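Local coordinates for 5'-AMP-activated protein kinase subunit beta (Schizosaccharomyces pombe, PDB 2QRD) that serves as the beta subunit of AMP-activated protein kinase, probably holding the heterotrimer together and helping to set its carbon-source-dependent location and substrate choice, at residues 59-64 with 79-84. Sequence-based numbering, arbitrary orientation.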
ATOM      1  N   VAL B  59     -10.980   3.668 -21.394  1.00 57.49           N
ATOM      2  CA  VAL B  59     -10.743   2.466 -22.204  1.00 57.01           C
ATOM      3  C   VAL B  59      -9.582   1.585 -21.701  1.00 56.64           C
ATOM      4  O   VAL B  59      -9.465   0.449 -22.146  1.00 57.08           O
ATOM      5  CB  VAL B  59     -10.628   2.730 -23.756  1.00 57.31           C
ATOM      6  CG1 VAL B  59     -11.892   3.406 -24.320  1.00 56.08           C
ATOM      7  CG2 VAL B  59      -9.363   3.505 -24.097  1.00 57.89           C
ATOM      8  N   LEU B  60      -8.741   2.090 -20.792  1.00 55.58           N
ATOM      9  CA  LEU B  60      -7.574   1.335 -20.316  1.00 54.77           C
ATOM     10  C   LEU B  60      -7.757   0.756 -18.911  1.00 54.64           C
ATOM     11  O   LEU B  60      -6.791   0.328 -18.255  1.00 55.32           O
ATOM     12  CB  LEU B  60      -6.308   2.193 -20.369  1.00 54.57           C
ATOM     13  CG  LEU B  60      -5.917   2.841 -21.707  1.00 54.47           C
ATOM     14  CD1 LEU B  60      -4.772   3.846 -21.522  1.00 50.29           C
ATOM     15  CD2 LEU B  60      -5.583   1.775 -22.749  1.00 53.40           C
ATOM     16  N   LEU B  61      -8.999   0.758 -18.455  1.00 53.87           N
ATOM     17  CA  LEU B  61      -9.405   0.073 -17.244  1.00 53.12           C
ATOM     18  C   LEU B  61      -9.181  -1.458 -17.314  1.00 53.09           C
ATOM     19  O   LEU B  61      -9.520  -2.118 -18.303  1.00 52.92           O
ATOM     20  CB  LEU B  61     -10.869   0.414 -16.937  1.00 52.89           C
ATOM     21  CG  LEU B  61     -11.146   1.540 -15.921  1.00 52.20           C
ATOM     22  CD1 LEU B  61     -10.032   2.569 -15.818  1.00 50.85           C
ATOM     23  CD2 LEU B  61     -12.463   2.217 -16.220  1.00 51.60           C
ATOM     24  N   ASN B  62      -8.591  -1.995 -16.252  1.00 52.50           N
ATOM     25  CA  ASN B  62      -8.234  -3.408 -16.135  1.00 52.62           C
ATOM     26  C   ASN B  62      -7.485  -4.014 -17.325  1.00 51.38           C
ATOM     27  O   ASN B  62      -7.689  -5.154 -17.698  1.00 51.90           O
ATOM     28  CB  ASN B  62      -9.414  -4.253 -15.613  1.00 53.29           C
ATOM     29  CG  ASN B  62      -9.784  -3.919 -14.130  1.00 55.47           C
ATOM     30  OD1 ASN B  62     -10.950  -3.670 -13.819  1.00 58.73           O
ATOM     31  ND2 ASN B  62      -8.785  -3.879 -13.240  1.00 56.61           N
ATOM     32  N   HIS B  63      -6.603  -3.205 -17.905  1.00 50.49           N
ATOM     33  CA  HIS B  63      -5.513  -3.674 -18.748  1.00 48.57           C
ATOM     34  C   HIS B  63      -4.282  -3.849 -17.877  1.00 48.34           C
ATOM     35  O   HIS B  63      -3.930  -2.981 -17.082  1.00 47.93           O
ATOM     36  CB  HIS B  63      -5.208  -2.659 -19.861  1.00 48.54           C
ATOM     37  CG  HIS B  63      -6.219  -2.652 -20.964  1.00 45.96           C
ATOM     38  ND1 HIS B  63      -5.999  -3.267 -22.177  1.00 45.20           N
ATOM     39  CD2 HIS B  63      -7.462  -2.130 -21.030  1.00 42.94           C
ATOM     40  CE1 HIS B  63      -7.063  -3.125 -22.946  1.00 43.14           C
ATOM     41  NE2 HIS B  63      -7.969  -2.445 -22.270  1.00 43.74           N
ATOM     42  N   LEU B  64      -3.621  -4.988 -18.029  1.00 48.31           N
ATOM     43  CA  LEU B  64      -2.410  -5.246 -17.299  1.00 47.47           C
ATOM     44  C   LEU B  64      -1.272  -4.272 -17.716  1.00 48.08           C
ATOM     45  O   LEU B  64      -0.991  -4.118 -18.916  1.00 48.79           O
ATOM     46  CB  LEU B  64      -1.983  -6.713 -17.504  1.00 47.05           C
ATOM     47  CG  LEU B  64      -0.527  -7.069 -17.142  1.00 45.77           C
ATOM     48  CD1 LEU B  64      -0.325  -7.012 -15.626  1.00 45.91           C
ATOM     49  CD2 LEU B  64      -0.120  -8.416 -17.688  1.00 46.89           C
ATOM     50  N   THR B  79      -5.813  -0.654 -13.405  1.00 53.34           N
ATOM     51  CA  THR B  79      -6.623   0.456 -12.906  1.00 53.58           C
ATOM     52  C   THR B  79      -8.041   0.020 -12.951  1.00 53.26           C
ATOM     53  O   THR B  79      -8.477  -0.574 -13.915  1.00 54.84           O
ATOM     54  CB  THR B  79      -6.437   1.757 -13.740  1.00 53.53           C
ATOM     55  OG1 THR B  79      -5.095   2.226 -13.578  1.00 54.68           O
ATOM     56  CG2 THR B  79      -7.372   2.878 -13.261  1.00 52.26           C
ATOM     57  N   THR B  80      -8.772   0.284 -11.894  1.00 53.24           N
ATOM     58  CA  THR B  80     -10.188  -0.049 -11.887  1.00 52.43           C
ATOM     59  C   THR B  80     -10.972   1.075 -11.207  1.00 51.97           C
ATOM     60  O   THR B  80     -10.387   1.866 -10.461  1.00 52.56           O
ATOM     61  CB  THR B  80     -10.443  -1.465 -11.261  1.00 52.45           C
ATOM     62  OG1 THR B  80     -11.731  -1.904 -11.657  1.00 53.62           O
ATOM     63  CG2 THR B  80     -10.375  -1.486  -9.716  1.00 51.40           C
ATOM     64  N   ARG B  81     -12.261   1.153 -11.499  1.00 51.11           N
ATOM     65  CA  ARG B  81     -13.182   2.106 -10.879  1.00 51.42           C
ATOM     66  C   ARG B  81     -13.724   1.506  -9.584  1.00 50.45           C
ATOM     67  O   ARG B  81     -14.173   0.357  -9.565  1.00 50.23           O
ATOM     68  CB  ARG B  81     -14.366   2.408 -11.831  1.00 50.81           C
ATOM     69  CG  ARG B  81     -15.058   3.771 -11.624  1.00 52.83           C
ATOM     70  CD  ARG B  81     -16.214   4.070 -12.615  1.00 53.04           C
ATOM     71  NE  ARG B  81     -15.989   3.590 -13.989  1.00 59.92           N
ATOM     72  CZ  ARG B  81     -15.701   4.351 -15.060  1.00 60.83           C
ATOM     73  NH1 ARG B  81     -15.587   5.666 -14.958  1.00 62.11           N
ATOM     74  NH2 ARG B  81     -15.544   3.796 -16.259  1.00 61.82           N
ATOM     75  N   TYR B  82     -13.654   2.277  -8.504  1.00 49.91           N
ATOM     76  CA  TYR B  82     -14.296   1.937  -7.249  1.00 48.72           C
ATOM     77  C   TYR B  82     -15.322   3.034  -6.977  1.00 49.57           C
ATOM     78  O   TYR B  82     -14.963   4.117  -6.533  1.00 50.32           O
ATOM     79  CB  TYR B  82     -13.274   1.757  -6.086  1.00 47.67           C
ATOM     80  CG  TYR B  82     -13.953   1.333  -4.801  1.00 46.84           C
ATOM     81  CD1 TYR B  82     -14.385   0.014  -4.619  1.00 44.40           C
ATOM     82  CD2 TYR B  82     -14.267   2.281  -3.805  1.00 45.45           C
ATOM     83  CE1 TYR B  82     -15.047  -0.367  -3.454  1.00 46.87           C
ATOM     84  CE2 TYR B  82     -14.977   1.924  -2.657  1.00 44.34           C
ATOM     85  CZ  TYR B  82     -15.358   0.606  -2.481  1.00 46.69           C
ATOM     86  OH  TYR B  82     -16.035   0.248  -1.341  1.00 45.30           O
ATOM     87  N   HIS B  83     -16.597   2.726  -7.234  1.00 49.73           N
ATOM     88  CA  HIS B  83     -17.685   3.700  -7.278  1.00 49.97           C
ATOM     89  C   HIS B  83     -17.208   4.796  -8.233  1.00 49.83           C
ATOM     90  O   HIS B  83     -16.869   4.490  -9.367  1.00 49.53           O
ATOM     91  CB  HIS B  83     -18.103   4.158  -5.871  1.00 50.58           C
ATOM     92  CG  HIS B  83     -18.499   3.021  -4.975  1.00 52.56           C
ATOM     93  ND1 HIS B  83     -19.766   2.892  -4.446  1.00 54.97           N
ATOM     94  CD2 HIS B  83     -17.809   1.929  -4.561  1.00 55.07           C
ATOM     95  CE1 HIS B  83     -19.831   1.787  -3.722  1.00 54.73           C
ATOM     96  NE2 HIS B  83     -18.658   1.185  -3.774  1.00 54.79           N
ATOM     97  N   ARG B  84     -17.108   6.044  -7.798  1.00 49.80           N
ATOM     98  CA  ARG B  84     -16.633   7.068  -8.731  1.00 50.21           C
ATOM     99  C   ARG B  84     -15.168   7.473  -8.663  1.00 49.54           C
ATOM    100  O   ARG B  84     -14.725   8.411  -9.306  1.00 50.46           O
ATOM    101  CB  ARG B  84     -17.570   8.281  -8.638  1.00 50.56           C
ATOM    102  CG  ARG B  84     -18.998   8.007  -9.071  1.00 51.51           C
ATOM    103  CD  ARG B  84     -19.826   9.251  -8.863  1.00 54.57           C
ATOM    104  NE  ARG B  84     -21.174   9.160  -9.422  1.00 55.39           N
ATOM    105  CZ  ARG B  84     -21.442   9.239 -10.729  1.00 57.73           C
ATOM    106  NH1 ARG B  84     -20.438   9.383 -11.616  1.00 56.89           N
ATOM    107  NH2 ARG B  84     -22.708   9.164 -11.154  1.00 56.46           N
TER
HETATM  108  O   HOH W   1      -5.440  -0.927 -16.299  1.00 32.29           O
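Leu61 and Asn62 make a loop-to-strand contact, built from a backbone hydrogen bond, a bridging water and their two side chains, in the C-terminal interaction domain: residues 59-64, leading into strand 65-67, lie beside 79-81, near the end of strand 74-82, the middle of the three antiparallel strands this chain provides. A single direct backbone bond, Asn62 N to Thr79 O at 2.7 Å, links the two, and a water extends the pairing, accepting from Thr79 N while donating to Leu60 O and His63 O. Asn62 has a left-handed backbone conformation (phi 48°, psi 37°) that asparagine tolerates better than most residues. With its CG beside the backbone N (chi1 -67°), its amide reaches across to Thr80, where Asn62 OD1 lies 2.9 Å from Thr80 OG1. That hydroxyl's hydrogen bond goes to Lys118 O of the kinase subunit, while Asn62 ND2 bonds weakly to Ser120 of the same chain, so the contact is part of the interface with that subunit. An alanine in place of Asn62 would probably leave Thr80 OG1 without this neighbour and Ser120 without its weak amide partner. Leucine suits position 61 because its two methyls diverge over the strand. Leu61 CD1 packs 3.7 Å from Thr79 CG2, and Leu61 CD2 lies obliquely against the guanidinium, 3.5 Å from Arg81 NH2.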